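Local structure of spore germination protein B3 (Bacillus subtilis subsp. subtilis, 3N54) at residues T234-V239 and V304-H309; G255-D260 and H274-I279. The protein takes part, as a membrane lipoprotein of the spore, in the germination response to the mixture of L-asparagine, glucose, fructose and potassium ions. All coordinates share one frame; numbering follows the deposited sequence.

Contact 1: residues T234-V239 and V304-H309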
loop_
_atom_site.group_PDB
_atom_site.type_symbol
_atom_site.label_atom_id
_atom_site.label_comp_id
_atom_site.label_asym_id
_atom_site.label_seq_id
_atom_site.Cartn_x
_atom_site.Cartn_y
_atom_site.Cartn_z
ATOM N N THR A 234 19.310 3.252 9.714
ATOM C CA THR A 234 19.366 1.799 9.822
ATOM C C THR A 234 20.436 1.201 8.919
ATOM O O THR A 234 20.550 1.571 7.753
ATOM C CB THR A 234 18.009 1.155 9.466
ATOM O OG1 THR A 234 17.066 1.405 10.518
ATOM C CG2 THR A 234 18.156 -0.352 9.275
ATOM N N LYS A 235 21.222 0.280 9.475
ATOM C CA LYS A 235 22.199 -0.482 8.707
ATOM C C LYS A 235 21.805 -1.950 8.769
ATOM O O LYS A 235 21.546 -2.478 9.850
ATOM C CB LYS A 235 23.612 -0.283 9.256
ATOM C CG LYS A 235 24.229 1.069 8.919
ATOM C CD LYS A 235 25.701 1.129 9.329
ATOM C CE LYS A 235 26.374 2.422 8.873
ATOM N NZ LYS A 235 26.378 2.585 7.387
ATOM N N ILE A 236 21.745 -2.599 7.608
ATOM C CA ILE A 236 21.365 -4.003 7.522
ATOM C C ILE A 236 22.504 -4.827 6.943
ATOM O O ILE A 236 22.948 -4.577 5.827
ATOM C CB ILE A 236 20.121 -4.197 6.644
ATOM C CG1 ILE A 236 18.939 -3.401 7.205
ATOM C CG2 ILE A 236 19.760 -5.664 6.558
ATOM C CD1 ILE A 236 17.645 -3.609 6.448
ATOM N N LYS A 237 22.965 -5.815 7.705
ATOM C CA LYS A 237 24.051 -6.690 7.285
ATOM C C LYS A 237 23.582 -8.146 7.288
ATOM O O LYS A 237 23.510 -8.771 8.345
ATOM C CB LYS A 237 25.259 -6.514 8.213
ATOM C CG LYS A 237 26.484 -7.310 7.799
ATOM C CD LYS A 237 27.677 -7.025 8.702
ATOM C CE LYS A 237 28.932 -7.714 8.183
ATOM N NZ LYS A 237 30.125 -7.450 9.040
ATOM N N PRO A 238 23.232 -8.684 6.108
ATOM C CA PRO A 238 22.850 -10.092 6.039
ATOM C C PRO A 238 24.065 -11.016 5.996
ATOM O O PRO A 238 25.015 -10.743 5.265
ATOM C CB PRO A 238 22.069 -10.178 4.726
ATOM C CG PRO A 238 22.613 -9.090 3.892
ATOM C CD PRO A 238 23.007 -7.989 4.828
ATOM N N VAL A 239 24.024 -12.089 6.782
ATOM C CA VAL A 239 25.080 -13.095 6.810
ATOM C C VAL A 239 24.454 -14.467 6.593
ATOM O O VAL A 239 23.480 -14.812 7.261
ATOM C CB VAL A 239 25.830 -13.102 8.157
ATOM C CG1 VAL A 239 26.912 -14.166 8.153
ATOM C CG2 VAL A 239 26.431 -11.737 8.448
ATOM N N VAL A 304 9.157 -5.362 1.990
ATOM C CA VAL A 304 10.013 -4.233 2.358
ATOM C C VAL A 304 11.414 -4.331 1.750
ATOM O O VAL A 304 12.364 -3.722 2.244
ATOM C CB VAL A 304 10.092 -4.080 3.897
ATOM C CG1 VAL A 304 8.761 -3.580 4.431
ATOM C CG2 VAL A 304 10.487 -5.390 4.551
ATOM N N PHE A 305 11.521 -5.094 0.665
ATOM C CA PHE A 305 12.742 -5.181 -0.133
ATOM C C PHE A 305 13.981 -5.658 0.645
ATOM O O PHE A 305 15.106 -5.250 0.337
ATOM C CB PHE A 305 12.986 -3.825 -0.812
ATOM C CG PHE A 305 11.782 -3.311 -1.559
ATOM C CD1 PHE A 305 10.864 -2.475 -0.939
ATOM C CD2 PHE A 305 11.545 -3.700 -2.868
ATOM C CE1 PHE A 305 9.744 -2.026 -1.613
ATOM C CE2 PHE A 305 10.430 -3.253 -3.549
ATOM C CZ PHE A 305 9.528 -2.416 -2.923
ATOM N N LEU A 306 13.780 -6.525 1.638
ATOM C CA LEU A 306 14.911 -7.138 2.350
ATOM C C LEU A 306 15.762 -7.929 1.359
ATOM O O LEU A 306 16.978 -8.012 1.507
ATOM C CB LEU A 306 14.464 -8.061 3.495
ATOM C CG LEU A 306 14.204 -7.510 4.904
ATOM C CD1 LEU A 306 15.369 -6.658 5.410
ATOM C CD2 LEU A 306 12.936 -6.718 4.949
ATOM N N SER A 307 15.103 -8.516 0.361
ATOM C CA SER A 307 15.774 -9.241 -0.719
ATOM C C SER A 307 16.930 -8.459 -1.341
ATOM O O SER A 307 17.968 -9.030 -1.669
ATOM C CB SER A 307 14.770 -9.576 -1.820
ATOM O OG SER A 307 14.104 -8.407 -2.258
ATOM N N ASP A 308 16.743 -7.154 -1.511
ATOM C CA ASP A 308 17.760 -6.311 -2.143
ATOM C C ASP A 308 19.080 -6.277 -1.376
ATOM O O ASP A 308 20.142 -6.142 -1.980
ATOM C CB ASP A 308 17.233 -4.884 -2.337
ATOM C CG ASP A 308 16.180 -4.795 -3.429
ATOM O OD1 ASP A 308 16.128 -5.699 -4.294
ATOM O OD2 ASP A 308 15.413 -3.808 -3.430
ATOM N N HIS A 309 19.017 -6.410 -0.057
ATOM C CA HIS A 309 20.229 -6.371 0.763
ATOM C C HIS A 309 21.097 -7.617 0.586
ATOM O O HIS A 309 22.324 -7.515 0.622
ATOM C CB HIS A 309 19.877 -6.137 2.232
ATOM C CG HIS A 309 19.298 -4.782 2.486
ATOM N ND1 HIS A 309 20.081 -3.669 2.709
ATOM C CD2 HIS A 309 18.015 -4.351 2.511
ATOM C CE1 HIS A 309 19.303 -2.614 2.880
ATOM N NE2 HIS A 309 18.045 -3.001 2.766
#
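Ile236, on the strand, meets His309 and Leu306 of the short helix, and most of the 197 Å² buried here gathers round the isoleucine and the imidazole. The chief interaction is a CH-pi contact: Ile236 CD1 sits over one face of the His309 ring, 4.0 Å from its centroid and 20° off the ring normal, displaced toward the rim where NE2 lies. CB of Ile236 comes within 4.0 Å of His309 ND1, and CG2 approaches CG. The branched side chain thus spans the ring instead of touching it at one point. With Ile236 CG1 anti to its carbonyl carbon (chi1 -59°) and the chain extended beyond, CD1 is carried out over the ring, to the NE2 side.

Apolar packing continues from the same methyl: Ile236 CD1 also lies 3.9 Å from Leu306 CD1, and the two side chains cross at about a right angle. Met208 of helix 198-208 touches both Ile236 and Leu306, extending this small hydrophobic cluster. Pro238 adds a different kind of contact, its CG resting 3.6 Å from the carbonyl O of His309, while Phe247 of strand 245-258 touches both Ile236 and Pro238.

No hydrogen bond or salt bridge joins the two segments, though Pro238 O has a weak hydrogen bond with His314 NE2 just beyond the helix. Between 234-239 and 304-309 themselves, strand and helix start meet by dispersion and CH-pi contact, with the imidazole serving as a flat packing surface.

Contact 2: residues G255-D260 and H274-I279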
loop_
_atom_site.group_PDB
_atom_site.type_symbol
_atom_site.label_atom_id
_atom_site.label_comp_id
_atom_site.label_asym_id
_atom_site.label_seq_id
_atom_site.Cartn_x
_atom_site.Cartn_y
_atom_site.Cartn_z
ATOM N N GLY A 255 16.099 11.414 19.342
ATOM C CA GLY A 255 14.757 11.949 19.557
ATOM C C GLY A 255 14.532 12.768 20.812
ATOM O O GLY A 255 15.403 12.870 21.674
ATOM N N ILE A 256 13.339 13.354 20.889
ATOM C CA ILE A 256 12.919 14.185 22.010
ATOM C C ILE A 256 12.061 13.365 22.974
ATOM O O ILE A 256 11.385 12.420 22.563
ATOM C CB ILE A 256 12.128 15.416 21.520
ATOM C CG1 ILE A 256 13.011 16.291 20.627
ATOM C CG2 ILE A 256 11.608 16.238 22.689
ATOM C CD1 ILE A 256 12.345 17.575 20.177
ATOM N N LEU A 257 12.088 13.741 24.249
ATOM C CA LEU A 257 11.366 13.030 25.294
ATOM C C LEU A 257 10.254 13.875 25.927
ATOM O O LEU A 257 10.343 15.098 25.976
ATOM C CB LEU A 257 12.370 12.576 26.361
ATOM C CG LEU A 257 11.862 11.787 27.572
ATOM C CD1 LEU A 257 12.977 10.928 28.148
ATOM C CD2 LEU A 257 11.294 12.711 28.640
ATOM N N THR A 258 9.203 13.197 26.389
ATOM C CA THR A 258 8.108 13.814 27.147
ATOM C C THR A 258 7.864 12.938 28.382
ATOM O O THR A 258 7.935 11.712 28.292
ATOM C CB THR A 258 6.835 13.963 26.301
ATOM O OG1 THR A 258 7.123 14.765 25.150
ATOM C CG2 THR A 258 5.726 14.627 27.102
ATOM N N GLU A 259 7.569 13.570 29.519
ATOM C CA GLU A 259 7.549 12.886 30.820
ATOM C C GLU A 259 6.317 13.093 31.708
ATOM O O GLU A 259 5.458 13.934 31.434
ATOM C CB GLU A 259 8.786 13.330 31.616
ATOM C CG GLU A 259 9.913 12.313 31.670
ATOM C CD GLU A 259 9.731 11.286 32.773
ATOM O OE1 GLU A 259 9.158 11.621 33.833
ATOM O OE2 GLU A 259 10.185 10.139 32.586
ATOM N N ASP A 260 6.278 12.289 32.774
ATOM C CA ASP A 260 5.275 12.334 33.844
ATOM C C ASP A 260 5.881 11.660 35.083
ATOM O O ASP A 260 6.377 10.537 34.991
ATOM C CB ASP A 260 3.976 11.633 33.429
ATOM C CG ASP A 260 3.067 12.524 32.594
ATOM O OD1 ASP A 260 2.743 13.640 33.056
ATOM O OD2 ASP A 260 2.667 12.105 31.484
ATOM N N HIS A 274 19.698 6.678 30.025
ATOM C CA HIS A 274 20.087 5.373 29.481
ATOM C C HIS A 274 19.012 4.336 29.788
ATOM O O HIS A 274 18.734 3.456 28.970
ATOM C CB HIS A 274 21.437 4.899 30.027
ATOM C CG HIS A 274 22.618 5.538 29.365
ATOM N ND1 HIS A 274 23.470 6.397 30.025
ATOM C CD2 HIS A 274 23.085 5.443 28.097
ATOM C CE1 HIS A 274 24.415 6.801 29.194
ATOM N NE2 HIS A 274 24.203 6.237 28.017
ATOM N N ARG A 275 18.412 4.457 30.969
ATOM C CA ARG A 275 17.345 3.566 31.398
ATOM C C ARG A 275 16.090 3.736 30.533
ATOM O O ARG A 275 15.530 2.750 30.062
ATOM C CB ARG A 275 17.036 3.817 32.872
ATOM C CG ARG A 275 16.053 2.860 33.490
ATOM C CD ARG A 275 16.045 3.025 34.997
ATOM N NE ARG A 275 14.822 2.500 35.594
ATOM C CZ ARG A 275 13.649 3.135 35.599
ATOM N NH1 ARG A 275 13.516 4.333 35.031
ATOM N NH2 ARG A 275 12.600 2.563 36.180
ATOM N N LEU A 276 15.656 4.979 30.323
ATOM C CA LEU A 276 14.493 5.254 29.468
ATOM C C LEU A 276 14.752 4.825 28.027
ATOM O O LEU A 276 13.867 4.279 27.364
ATOM C CB LEU A 276 14.112 6.736 29.499
ATOM C CG LEU A 276 13.440 7.260 30.767
ATOM C CD1 LEU A 276 13.143 8.737 30.624
ATOM C CD2 LEU A 276 12.164 6.501 31.055
ATOM N N GLU A 277 15.965 5.085 27.548
ATOM C CA GLU A 277 16.384 4.657 26.219
ATOM C C GLU A 277 16.211 3.156 26.055
ATOM O O GLU A 277 15.717 2.691 25.026
ATOM C CB GLU A 277 17.843 5.043 25.969
ATOM C CG GLU A 277 18.025 6.525 25.732
ATOM C CD GLU A 277 19.467 6.996 25.810
ATOM O OE1 GLU A 277 20.372 6.180 26.089
ATOM O OE2 GLU A 277 19.687 8.204 25.594
ATOM N N ASN A 278 16.609 2.407 27.080
ATOM C CA ASN A 278 16.492 0.956 27.068
ATOM C C ASN A 278 15.033 0.512 26.953
ATOM O O ASN A 278 14.730 -0.446 26.245
ATOM C CB ASN A 278 17.125 0.347 28.326
ATOM C CG ASN A 278 17.414 -1.135 28.174
ATOM O OD1 ASN A 278 18.136 -1.547 27.263
ATOM N ND2 ASN A 278 16.862 -1.944 29.067
ATOM N N ILE A 279 14.138 1.220 27.644
ATOM C CA ILE A 279 12.708 0.912 27.606
ATOM C C ILE A 279 12.150 1.104 26.196
ATOM O O ILE A 279 11.441 0.238 25.687
ATOM C CB ILE A 279 11.903 1.775 28.602
ATOM C CG1 ILE A 279 12.297 1.438 30.041
ATOM C CG2 ILE A 279 10.412 1.547 28.427
ATOM C CD1 ILE A 279 11.577 2.264 31.082
#
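The end of strand 245-258 and the loop that follows it pass helix 271-299 at a distance, the closest CA atoms, those of Leu257 and Leu276, being 9.4 Å apart, so that side chains alone bridge the backbones. Leu257 and Leu276 do most of this, each directed at the other segment and the two crossing at about a right angle. They meet methyl to methyl: Leu257 CD1 lies 3.3 Å from Leu276 CD1, nearer than two methyl carbons normally come, which marks a tight spot at the centre of an otherwise small interface of 106 Å². In Leu276 CD1 is anti to CA (chi2 180°), which carries this methyl outward to the meeting point.

The same Leu276 methyl also borders a carboxylate, for Glu259 OE2 stands 3.8 Å from CD1 of Leu276. Glu259 reaches it by a bend at chi2 (-85°) that folds its chain over. Glu259 OE1 accepts a weak hydrogen bond of 3.1 Å from the backbone N of Asp260, which may help to steady the folded carboxylate. Ile225 of strand 223-240 touches both Glu259 and Leu276, closing the cluster from the neighbouring strand.

Polar links lie to the sides of this apolar centre. Arg275 forms a salt bridge with Asp220 of strand 215-220, and Glu277 OE2 accepts a hydrogen bond from the backbone N of Ile342, on strand 333-342; the helix is therefore tied to both outermost strands of the sheet. Such packing of a long helix on a largely antiparallel four-stranded sheet is a two-layer alpha+beta arrangement, here within the GerAC-like C-terminal region.

Both contacts belong to the GerAC-like C-terminal region and reach the same four-stranded mixed sheet, in which strands 223-240 and 245-258 are antiparallel neighbours. Their centres are 28 Å apart and their nearest atoms about 13 Å, so they do not touch. Along the chain the order is 234-239, 255-260, 274-279 and 304-309, which nests contact 2 inside the loop closed by contact 1. The chain runs from one strand to the next, then through the long helix 271-299 to the short helix 306-313. Contact 2 joins the long helix to the sheet, and contact 1 brings the following helix back to it, so two successive helices are packed on one sheet at separate places.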